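Local atomic coordinates of L-arabinose ABC transporter, periplasmic L-arabinose-binding protein (Burkholderia thailandensis, PDB entry 4KZK), a protein that binds galactose and probably L-arabinose in the periplasm, probably delivering the sugar to the membrane components of an ABC transporter. Residues P46-F51 with N239-V244; G264-Q269 with I287-R292; M140-Y145 with L179-E184; L172-D177 with A206-A211. All blocks are in the same frame, centred on the assembly; numbering follows the deposited sequence. Where two conformers were deposited one is given.

How the interactions relate
Interactions 1 and 2 lie side by side, their centres about 9 Å apart, and both touch the galactose; Asp240 of the first meets the backbone of Ile265 and Gly267 in the second. Interaction 3 also reaches the pocket, its Ile142 packing on Leu289 and Ile265. Interaction 4 is more remote, about 20 Å between centres from interaction 2, pairing edge strand 203-207 with its neighbour 170-175 in the sheet that interactions 2 and 3 also reach. Along the chain, interactions 3 and 4 cross each other inside the loop closed by interaction 1, and interaction 2 follows. Sugar contacts thus come from segments far apart in sequence, consistent with a cleft that closes round its ligand.

Interaction 1. Residues P46-F51 with N239-V244; sequences PDDPWF and NDDTTV. With GAL (beta-D-galactopyranose), chain B.
Asp48 and Asn239 meet through the galactose, whose O3 hydroxyl sits between them. That hydroxyl donates to Asp48 OD2 over 2.6 Å and accepts from Asn239 ND2 over 3.0 Å, the latter bond almost straight at 177°. The two side chains do not bond each other directly, Asp48 OD2 and Asn239 ND2 being 3.8 Å apart. This is the tight part of the contact, and Trp50 continues it: the indole lies with one face over galactose C4, and its CD1 in turn lies over the centre of the Phe51 ring. Each binding residue is also a helix N-cap. Asp48 OD1 accepts from Trp50 N, and Asn239 OD1 from Thr242 N, bonds that help fix the rotation of each group while Asp48 OD2 and Asn239 ND2 serve the sugar.

The side toward Asp47 is looser and wet. Asp48 and Asp241 cross at about a right angle, with their carboxylates 60° apart, and no direct bond joins them. One water donates to both Asp48 OD1 and Asp241 OD1, while another links Asp47 O to Asp241 OD2. Asp48 OD1 and Asp241 OD2 stand 3.9 Å apart, a like-charged pair that the water shared by the two side chains probably eases. The chemistry implies a sugar hydroxyl read as donor by one residue and as acceptor by the other, which binds the two helix starts together.

Interaction 2. Residues G264-Q269 with I287-R292; sequences GINGSQ and ILLNPR. With GAL (beta-D-galactopyranose), chain B.
Ile265 pairs with Ile287 and Asn266 with Leu288 in parallel register, with the CA atoms of Ile265 and Ile287 4.6 Å apart. This joins the ends of neighbouring parallel strands in a beta-alpha-beta unit, in which helix 269-276 makes the connection between strands 260-264 and 283-288. Three backbone bonds hold the register: Ile287 N to Gly264 O, Asn266 N to Ile287 O, and Leu289 N to Asn266 O. A water that donates to Asn266 O and Leu289 O continues the link past the last of them.

At these strand ends the side chains form part of the sugar pocket. With CG beside its backbone N (chi1 -73°), Asn266 turns its amide to the galactose, where it spans two hydroxyls. OD1 accepts from galactose O4 over 2.6 Å, while ND2 donates to galactose O3 at a nearly straight 170°. Two adjacent hydroxyls are thereby recognised by one flat group, and both polar atoms of the amide are engaged. Leu289 adds an apolar part of the wall. It and Ile265 cross obliquely, Ile265 CG2 lying 3.8 Å from Leu289 CD1. Gly267, at positive phi (71°), puts no side chain in the way of Leu288 CD1, which lies 3.6 Å from Gly267 O. Leu289 CD1 also comes within 3.3 Å of Asn266 OD1. On the sugar itself, galactose C6 is 3.9 Å from Leu289 CD1.

Interaction 3. Residues M140-Y145 with L179-E184; sequences MGISAY and LPTARE
Tyr145 and Glu184 bring the two backbones closest, with their CA atoms 4.8 Å apart, where the first turns of helices 144-161 and 180-195 meet. No direct hydrogen bond crosses between the segments. Before its helix, the chain of 140-145 leaves strand 139-142 through an inverse gamma turn centred on Ser143, after which Ala144 points its CB toward the other segment.

Ala144 is the centre of the packing. Its CB fits between two side chains one helical turn apart, 3.6 Å from Thr181 OG1 and 3.5 Å from Glu184 OE1. Glu184 meets the methyl at both ends, with CB and with OE1, its chain arching between them from a CG beside its own backbone N (chi1 -69°). Next to it the backbone of Tyr145 closes up, its CA 3.7 Å from Glu184 O.

The polar groups are linked by water instead. One water donates to Ile142 O and pairs with Thr181 OG1, the former over 2.7 Å. Another accepts from Tyr145 N and donates to Glu184 OE1, so the helix start at Tyr145 reaches the carboxylate indirectly. Thr181 OG1 also bonds to Arg185 NH2, the nitrogen that binds galactose, which makes Thr181 a second-shell residue of the site.

In the fold, strand 139-142 lies between strands 118-122 and 315-324. Ile142 touches the sugar and packs on Leu289, and on His294 of helix 291-308. Tyr145 OH bonds to Asp191 of helix 180-195 and to Arg149 of its own helix.

Interaction 4. Residues L172-D177 with A206-A211; sequences LRLAYD and APEMTA
Tyr176 presents one face of its ring to Ala211, whose CB lies 3.7 Å from the centroid and 13° off the normal, a CH-pi contact. At the ring's edge, in its plane, are Glu208 O, Met209 O and a water that bonds to both Tyr176 OH and Met209 O, so the loop 208-211 wraps both rim and face. The guanidinium of Arg173 has Ala175 CB over one face and Asp177 at its edge. It grips that carboxylate end-on, with NH1 to OD2 and NH2 to OD1; Asp205, just before the second segment, forms a salt bridge with its NE.

Parallel pairing then joins the strands, Leu174 with Ala206 and Ala175 with Pro207. Ala206 N donates to Arg173 O, Ala175 N to Ala206 O, and Glu208 N to Ala175 O over 2.8 Å. Ala206 CB is set between Leu172 CD1, 3.8 Å away, and Leu174 CD2. The buried Glu208 carboxylate runs past Ala175 O, with OE2 3.4 Å from Leu174 CB; such surroundings would probably raise its pKa.

This is the end of a beta-alpha-beta crossover: strand 170-175 leads through helix 180-195 to 203-207, the outermost strand, while 233-236 flanks 170-175 on its other side. Leu172 packs on helices 213-226 and 240-252, and Glu208 touches Ala216 and Thr242 of the same two, whereas Arg173 lies against Val190 of helix 180-195.

Interaction 1. Residues P46-F51 with N239-V244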
# COMPACT_ATOMS: atom_id res chain seq x y z
N PRO A 46 4.31 -8.38 7.49
CA PRO A 46 5.71 -8.62 7.08
C PRO A 46 5.85 -9.43 5.79
O PRO A 46 6.94 -9.48 5.24
CB PRO A 46 6.29 -9.41 8.25
CG PRO A 46 5.10 -10.12 8.81
CD PRO A 46 3.98 -9.13 8.71
N ASP A 47 4.79 -10.10 5.37
CA ASP A 47 4.79 -10.87 4.12
C ASP A 47 4.43 -10.00 2.90
O ASP A 47 4.25 -10.53 1.81
CB ASP A 47 3.87 -12.09 4.24
CG ASP A 47 2.42 -11.74 4.51
OD1 ASP A 47 2.15 -10.62 5.01
OD2 ASP A 47 1.54 -12.60 4.27
N ASP A 48 4.32 -8.70 3.11
CA ASP A 48 4.21 -7.71 2.02
C ASP A 48 5.60 -7.08 1.89
O ASP A 48 6.10 -6.48 2.83
CB ASP A 48 3.16 -6.66 2.41
CG ASP A 48 3.13 -5.45 1.48
OD1 ASP A 48 3.97 -5.35 0.57
OD2 ASP A 48 2.26 -4.56 1.74
N PRO A 49 6.22 -7.22 0.70
CA PRO A 49 7.61 -6.78 0.54
C PRO A 49 7.78 -5.29 0.71
O PRO A 49 8.88 -4.83 0.95
CB PRO A 49 7.98 -7.24 -0.86
CG PRO A 49 6.68 -7.35 -1.59
CD PRO A 49 5.69 -7.81 -0.55
N TRP A 50 6.70 -4.51 0.58
CA TRP A 50 6.76 -3.08 0.90
C TRP A 50 7.31 -2.84 2.30
O TRP A 50 8.14 -1.95 2.50
CB TRP A 50 5.37 -2.43 0.73
CG TRP A 50 5.33 -1.03 1.18
CD1 TRP A 50 4.78 -0.54 2.34
CD2 TRP A 50 5.91 0.08 0.52
NE1 TRP A 50 4.97 0.81 2.41
CE2 TRP A 50 5.67 1.22 1.30
CE3 TRP A 50 6.64 0.23 -0.67
CZ2 TRP A 50 6.13 2.49 0.94
CZ3 TRP A 50 7.08 1.48 -1.02
CH2 TRP A 50 6.79 2.60 -0.23
N PHE A 51 6.85 -3.63 3.27
CA PHE A 51 7.28 -3.43 4.64
C PHE A 51 8.69 -3.94 4.86
O PHE A 51 9.44 -3.38 5.64
CB PHE A 51 6.25 -4.03 5.62
CG PHE A 51 4.97 -3.28 5.62
CD1 PHE A 51 4.92 -2.00 6.09
CD2 PHE A 51 3.81 -3.82 5.10
CE1 PHE A 51 3.74 -1.27 6.02
CE2 PHE A 51 2.65 -3.09 5.01
CZ PHE A 51 2.62 -1.82 5.50
N ASN A 239 -3.11 -2.18 -3.46
CA ASN A 239 -1.68 -2.44 -3.60
C ASN A 239 -1.43 -3.57 -4.58
O ASN A 239 -2.37 -4.14 -5.14
CB ASN A 239 -1.01 -2.69 -2.23
CG ASN A 239 -1.46 -3.99 -1.56
OD1 ASN A 239 -2.28 -4.73 -2.09
ND2 ASN A 239 -0.93 -4.25 -0.37
N ASP A 240 -0.16 -3.88 -4.81
CA ASP A 240 0.22 -4.98 -5.70
C ASP A 240 -0.36 -6.32 -5.25
O ASP A 240 -0.81 -7.13 -6.08
CB ASP A 240 1.75 -5.12 -5.82
CG ASP A 240 2.41 -3.95 -6.51
OD1 ASP A 240 1.76 -3.29 -7.32
OD2 ASP A 240 3.61 -3.68 -6.24
N ASP A 241 -0.33 -6.56 -3.95
CA ASP A 241 -0.75 -7.84 -3.41
C ASP A 241 -2.21 -8.15 -3.71
O ASP A 241 -2.53 -9.24 -4.17
CB ASP A 241 -0.52 -7.85 -1.90
CG ASP A 241 0.93 -7.56 -1.53
OD1 ASP A 241 1.55 -6.73 -2.20
OD2 ASP A 241 1.39 -8.07 -0.49
N THR A 242 -3.07 -7.18 -3.47
CA THR A 242 -4.49 -7.33 -3.74
C THR A 242 -4.71 -7.43 -5.25
O THR A 242 -5.38 -8.32 -5.71
CB THR A 242 -5.32 -6.21 -3.09
OG1 THR A 242 -4.79 -4.91 -3.41
CG2 THR A 242 -5.28 -6.38 -1.61
N THR A 243 -4.08 -6.55 -6.02
CA THR A 243 -4.20 -6.57 -7.47
C THR A 243 -3.88 -7.92 -8.05
O THR A 243 -4.60 -8.43 -8.92
CB THR A 243 -3.36 -5.43 -8.10
OG1 THR A 243 -3.81 -4.18 -7.56
CG2 THR A 243 -3.52 -5.40 -9.61
N VAL A 244 -2.78 -8.53 -7.59
CA VAL A 244 -2.34 -9.84 -8.10
C VAL A 244 -3.37 -10.91 -7.76
O VAL A 244 -3.54 -11.89 -8.50
CB VAL A 244 -0.97 -10.25 -7.51
CG1 VAL A 244 -0.76 -11.77 -7.56
CG2 VAL A 244 0.13 -9.52 -8.24
C1 GAL B . -0.34 0.25 3.02
C2 GAL B . -0.34 -1.03 2.19
C3 GAL B . 1.07 -1.25 1.63
C4 GAL B . 1.54 -0.00 0.89
C5 GAL B . 1.47 1.19 1.84
C6 GAL B . 1.86 2.48 1.14
O1 GAL B . -1.67 0.50 3.42
O2 GAL B . -0.73 -2.10 3.02
O3 GAL B . 1.12 -2.40 0.78
O4 GAL B . 0.78 0.21 -0.27
O5 GAL B . 0.12 1.35 2.25
O6 GAL B . 1.79 3.58 2.03
O HOH W 1 3.22 -10.12 -0.70
O HOH W 2 3.60 -5.08 -2.11

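Interaction 2. Residues G264-Q269 with I287-R292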
# COMPACT_ATOMS: atom_id res chain seq x y z
N GLY A 264 -1.19 -2.26 -10.17
CA GLY A 264 -1.08 -2.18 -8.73
C GLY A 264 -0.48 -0.90 -8.21
O GLY A 264 -0.30 0.06 -8.97
N ILE A 265 -0.21 -0.91 -6.91
CA ILE A 265 0.49 0.16 -6.20
C ILE A 265 1.55 -0.49 -5.30
O ILE A 265 1.23 -1.46 -4.60
CB ILE A 265 -0.45 1.02 -5.35
CG1 ILE A 265 -1.47 1.72 -6.24
CG2 ILE A 265 0.33 2.00 -4.50
CD1 ILE A 265 -2.64 2.30 -5.46
N ASN A 266 2.78 0.03 -5.40
CA ASN A 266 3.97 -0.19 -4.55
C ASN A 266 5.20 -0.31 -5.42
O ASN A 266 6.18 0.35 -5.19
CB ASN A 266 3.89 -1.41 -3.66
CG ASN A 266 2.97 -1.23 -2.49
OD1 ASN A 266 2.54 -0.12 -2.18
ND2 ASN A 266 2.68 -2.34 -1.79
N GLY A 267 5.13 -1.17 -6.43
CA GLY A 267 6.27 -1.41 -7.31
C GLY A 267 7.40 -2.19 -6.67
O GLY A 267 8.56 -2.14 -7.11
N SER A 268 7.07 -2.92 -5.59
CA SER A 268 8.02 -3.78 -4.87
C SER A 268 7.95 -5.21 -5.42
O SER A 268 7.55 -5.43 -6.58
CB SER A 268 7.74 -3.72 -3.37
OG SER A 268 8.71 -4.41 -2.61
N GLN A 269 8.37 -6.19 -4.62
CA GLN A 269 8.66 -7.52 -5.16
C GLN A 269 7.47 -8.27 -5.73
O GLN A 269 7.66 -9.11 -6.58
CB GLN A 269 9.38 -8.36 -4.09
CG GLN A 269 10.69 -7.73 -3.58
CD GLN A 269 11.73 -7.50 -4.66
OE1 GLN A 269 12.39 -6.44 -4.74
NE2 GLN A 269 11.87 -8.44 -5.52
N ILE A 287 2.21 1.40 -9.67
CA ILE A 287 2.73 2.73 -9.32
C ILE A 287 3.83 2.54 -8.29
O ILE A 287 3.57 2.12 -7.14
CB ILE A 287 1.64 3.69 -8.80
CG1 ILE A 287 0.44 3.78 -9.75
CG2 ILE A 287 2.26 5.06 -8.52
CD1 ILE A 287 0.80 4.19 -11.16
N LEU A 288 5.05 2.82 -8.72
CA LEU A 288 6.24 2.67 -7.92
C LEU A 288 6.25 3.75 -6.84
O LEU A 288 6.23 4.94 -7.17
CB LEU A 288 7.49 2.80 -8.79
CG LEU A 288 8.83 2.75 -8.07
CD1 LEU A 288 9.09 1.38 -7.45
CD2 LEU A 288 9.98 3.12 -9.00
N LEU A 289 6.25 3.31 -5.60
CA LEU A 289 6.44 4.17 -4.43
C LEU A 289 7.90 4.18 -3.97
O LEU A 289 8.74 3.39 -4.42
CB LEU A 289 5.54 3.69 -3.30
CG LEU A 289 4.04 3.62 -3.61
CD1 LEU A 289 3.32 3.12 -2.37
CD2 LEU A 289 3.43 4.92 -4.10
N ASN A 290 8.19 5.06 -3.01
CA ASN A 290 9.55 5.27 -2.54
C ASN A 290 9.75 4.84 -1.08
O ASN A 290 9.54 5.65 -0.16
CB ASN A 290 9.97 6.72 -2.74
CG ASN A 290 11.46 6.91 -2.52
OD1 ASN A 290 12.12 6.03 -1.97
ND2 ASN A 290 11.99 8.05 -2.93
N PRO A 291 10.20 3.59 -0.84
CA PRO A 291 10.30 3.15 0.55
C PRO A 291 11.48 3.76 1.30
O PRO A 291 11.60 3.61 2.52
CB PRO A 291 10.50 1.64 0.42
CG PRO A 291 11.22 1.48 -0.89
CD PRO A 291 10.57 2.51 -1.78
N ARG A 292 12.38 4.44 0.58
CA ARG A 292 13.39 5.23 1.27
C ARG A 292 12.75 6.36 2.07
O ARG A 292 13.16 6.64 3.21
CB ARG A 292 14.40 5.82 0.29
CG ARG A 292 15.58 6.45 1.00
CD ARG A 292 16.57 7.02 0.00
NE ARG A 292 17.12 6.00 -0.89
CZ ARG A 292 18.22 5.28 -0.67
NH1 ARG A 292 18.90 5.41 0.47
NH2 ARG A 292 18.62 4.40 -1.59
C1 GAL B . -0.34 0.25 3.02
C2 GAL B . -0.34 -1.03 2.19
C3 GAL B . 1.07 -1.25 1.63
C4 GAL B . 1.54 -0.00 0.89
C5 GAL B . 1.47 1.19 1.84
C6 GAL B . 1.86 2.48 1.14
O1 GAL B . -1.67 0.50 3.42
O2 GAL B . -0.73 -2.10 3.02
O3 GAL B . 1.12 -2.40 0.78
O4 GAL B . 0.78 0.21 -0.27
O5 GAL B . 0.12 1.35 2.25
O6 GAL B . 1.79 3.58 2.03
O HOH W 3 8.71 0.62 -4.00

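Interaction 3. Residues M140-Y145 with L179-E184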
# COMPACT_ATOMS: atom_id res chain seq x y z
N MET A 140 3.44 9.73 7.79
CA MET A 140 3.87 9.73 6.39
C MET A 140 3.11 8.66 5.66
O MET A 140 3.09 7.51 6.10
CB MET A 140 5.36 9.50 6.25
CG MET A 140 5.81 9.60 4.80
SD MET A 140 7.56 9.28 4.47
CE MET A 140 8.34 10.62 5.37
N GLY A 141 2.46 9.04 4.56
CA GLY A 141 1.79 8.07 3.70
C GLY A 141 1.86 8.53 2.28
O GLY A 141 2.60 9.47 1.97
N ILE A 142 1.09 7.88 1.41
CA ILE A 142 1.09 8.24 0.01
C ILE A 142 -0.05 9.21 -0.28
O ILE A 142 -1.05 9.24 0.43
CB ILE A 142 1.02 7.00 -0.92
CG1 ILE A 142 -0.35 6.31 -0.91
CG2 ILE A 142 2.12 6.03 -0.55
CD1 ILE A 142 -0.46 5.20 -1.92
N SER A 143 0.10 10.00 -1.35
CA SER A 143 -0.99 10.85 -1.84
C SER A 143 -2.00 9.99 -2.57
O SER A 143 -1.98 9.85 -3.79
CB SER A 143 -0.45 11.98 -2.74
OG SER A 143 -1.47 12.98 -2.89
N ALA A 144 -2.89 9.36 -1.80
CA ALA A 144 -3.63 8.19 -2.24
C ALA A 144 -4.56 8.42 -3.42
O ALA A 144 -4.59 7.62 -4.35
CB ALA A 144 -4.39 7.58 -1.07
N TYR A 145 -5.31 9.51 -3.38
CA TYR A 145 -6.22 9.81 -4.47
C TYR A 145 -5.47 10.03 -5.77
O TYR A 145 -5.83 9.45 -6.80
CB TYR A 145 -7.13 11.00 -4.13
CG TYR A 145 -8.14 11.25 -5.23
CD1 TYR A 145 -9.31 10.48 -5.33
CD2 TYR A 145 -7.92 12.22 -6.21
CE1 TYR A 145 -10.21 10.68 -6.37
CE2 TYR A 145 -8.81 12.41 -7.24
CZ TYR A 145 -9.97 11.63 -7.32
OH TYR A 145 -10.86 11.84 -8.37
N LEU A 179 -10.64 1.25 5.26
CA LEU A 179 -9.38 1.97 5.47
C LEU A 179 -9.29 3.15 4.51
O LEU A 179 -9.22 2.94 3.31
CB LEU A 179 -8.22 1.03 5.26
CG LEU A 179 -6.81 1.61 5.43
CD1 LEU A 179 -6.55 2.00 6.88
CD2 LEU A 179 -5.75 0.65 4.91
N PRO A 180 -9.26 4.40 5.04
CA PRO A 180 -9.29 5.55 4.15
C PRO A 180 -8.28 5.53 3.00
O PRO A 180 -8.65 5.82 1.87
CB PRO A 180 -9.06 6.74 5.09
CG PRO A 180 -9.65 6.28 6.36
CD PRO A 180 -9.39 4.81 6.46
N THR A 181 -7.02 5.18 3.27
CA THR A 181 -6.03 5.23 2.19
C THR A 181 -6.40 4.23 1.11
O THR A 181 -6.22 4.48 -0.07
CB THR A 181 -4.57 5.06 2.69
OG1 THR A 181 -3.66 5.26 1.61
CG2 THR A 181 -4.33 3.68 3.30
N ALA A 182 -6.93 3.07 1.48
CA ALA A 182 -7.36 2.11 0.47
C ALA A 182 -8.55 2.61 -0.34
O ALA A 182 -8.58 2.45 -1.55
CB ALA A 182 -7.68 0.76 1.12
N ARG A 183 -9.54 3.19 0.34
CA ARG A 183 -10.69 3.76 -0.33
C ARG A 183 -10.26 4.85 -1.31
O ARG A 183 -10.75 4.91 -2.43
CB ARG A 183 -11.68 4.33 0.69
CG ARG A 183 -13.01 4.78 0.07
CD ARG A 183 -13.87 5.62 1.01
NE ARG A 183 -13.30 6.95 1.23
CZ ARG A 183 -13.32 7.95 0.34
NH1 ARG A 183 -13.94 7.83 -0.84
NH2 ARG A 183 -12.74 9.11 0.64
N GLU A 184 -9.33 5.71 -0.90
CA GLU A 184 -8.92 6.82 -1.77
C GLU A 184 -8.19 6.33 -3.03
O GLU A 184 -8.40 6.87 -4.13
CB GLU A 184 -8.05 7.80 -0.99
CG GLU A 184 -8.82 8.56 0.09
CD GLU A 184 -7.93 9.19 1.15
OE1 GLU A 184 -6.70 9.33 0.93
OE2 GLU A 184 -8.47 9.59 2.21
O HOH W 4 -2.72 7.81 2.03
O HOH W 5 -4.16 10.21 1.54
O HOH W 6 -5.74 11.21 -1.07

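Interaction 4. Residues L172-D177 with A206-A211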
# COMPACT_ATOMS: atom_id res chain seq x y z
N LEU A 172 -13.09 -4.03 -12.45
CA LEU A 172 -13.06 -4.75 -11.18
C LEU A 172 -12.38 -3.90 -10.10
O LEU A 172 -11.16 -3.74 -10.10
CB LEU A 172 -12.34 -6.09 -11.32
CG LEU A 172 -12.43 -6.99 -10.08
CD1 LEU A 172 -13.89 -7.36 -9.82
CD2 LEU A 172 -11.56 -8.22 -10.24
N ARG A 173 -13.17 -3.39 -9.16
CA ARG A 173 -12.66 -2.59 -8.07
C ARG A 173 -12.53 -3.43 -6.81
O ARG A 173 -13.53 -3.71 -6.12
CB ARG A 173 -13.58 -1.40 -7.81
CG ARG A 173 -13.04 -0.41 -6.78
CD ARG A 173 -14.03 0.69 -6.47
NE ARG A 173 -15.04 0.31 -5.50
CZ ARG A 173 -14.94 0.40 -4.18
NH1 ARG A 173 -15.97 0.05 -3.42
NH2 ARG A 173 -13.83 0.85 -3.60
N LEU A 174 -11.31 -3.85 -6.50
CA LEU A 174 -11.05 -4.59 -5.26
C LEU A 174 -11.11 -3.62 -4.11
O LEU A 174 -10.28 -2.71 -4.05
CB LEU A 174 -9.67 -5.25 -5.28
CG LEU A 174 -9.47 -6.36 -6.30
CD1 LEU A 174 -7.96 -6.62 -6.44
CD2 LEU A 174 -10.22 -7.61 -5.92
N ALA A 175 -12.06 -3.81 -3.20
CA ALA A 175 -12.37 -2.77 -2.23
C ALA A 175 -12.07 -3.18 -0.80
O ALA A 175 -12.40 -4.29 -0.36
CB ALA A 175 -13.83 -2.40 -2.34
N TYR A 176 -11.46 -2.27 -0.07
CA TYR A 176 -11.28 -2.42 1.37
C TYR A 176 -11.56 -1.03 1.94
O TYR A 176 -10.67 -0.36 2.49
CB TYR A 176 -9.90 -2.93 1.70
CG TYR A 176 -9.75 -3.40 3.12
CD1 TYR A 176 -10.30 -4.60 3.53
CD2 TYR A 176 -8.97 -2.70 4.03
CE1 TYR A 176 -10.14 -5.07 4.82
CE2 TYR A 176 -8.81 -3.17 5.33
CZ TYR A 176 -9.39 -4.35 5.72
OH TYR A 176 -9.24 -4.83 7.01
N ASP A 177 -12.81 -0.62 1.77
CA ASP A 177 -13.22 0.76 1.98
C ASP A 177 -13.19 1.21 3.44
O ASP A 177 -13.27 2.41 3.71
CB ASP A 177 -14.61 1.02 1.40
CG ASP A 177 -14.60 1.10 -0.13
OD1 ASP A 177 -13.53 1.10 -0.76
OD2 ASP A 177 -15.69 1.20 -0.72
N ALA A 206 -15.81 -5.34 -5.59
CA ALA A 206 -15.38 -6.64 -5.10
C ALA A 206 -14.80 -6.43 -3.69
O ALA A 206 -13.58 -6.38 -3.49
CB ALA A 206 -14.34 -7.24 -6.04
N PRO A 207 -15.68 -6.34 -2.68
CA PRO A 207 -15.26 -6.08 -1.31
C PRO A 207 -14.49 -7.26 -0.71
O PRO A 207 -14.93 -8.39 -0.79
CB PRO A 207 -16.58 -5.84 -0.57
CG PRO A 207 -17.56 -6.66 -1.32
CD PRO A 207 -17.14 -6.52 -2.76
N GLU A 208 -13.36 -6.96 -0.11
CA GLU A 208 -12.44 -7.95 0.44
C GLU A 208 -12.62 -8.16 1.93
O GLU A 208 -12.81 -7.20 2.67
CB GLU A 208 -11.00 -7.47 0.22
CG GLU A 208 -10.62 -7.30 -1.24
CD GLU A 208 -9.37 -6.47 -1.45
OE1 GLU A 208 -9.12 -5.53 -0.66
OE2 GLU A 208 -8.63 -6.77 -2.42
N MET A 209 -12.51 -9.41 2.39
CA MET A 209 -12.58 -9.69 3.82
C MET A 209 -11.30 -9.21 4.50
O MET A 209 -11.34 -8.72 5.62
CB MET A 209 -12.78 -11.19 4.06
CG MET A 209 -12.90 -11.54 5.54
SD MET A 209 -13.33 -13.26 5.83
CE MET A 209 -15.06 -13.30 5.34
N THR A 210 -10.18 -9.40 3.80
CA THR A 210 -8.86 -8.99 4.26
C THR A 210 -8.17 -8.31 3.08
O THR A 210 -8.37 -8.73 1.94
CB THR A 210 -8.02 -10.20 4.73
OG1 THR A 210 -8.06 -11.23 3.73
CG2 THR A 210 -8.55 -10.78 6.04
N ALA A 211 -7.35 -7.30 3.36
CA ALA A 211 -6.67 -6.52 2.34
C ALA A 211 -5.34 -7.19 2.02
O ALA A 211 -4.26 -6.70 2.39
CB ALA A 211 -6.45 -5.10 2.83
O HOH W 7 -14.24 -4.87 2.53
O HOH W 8 -9.91 -7.20 7.53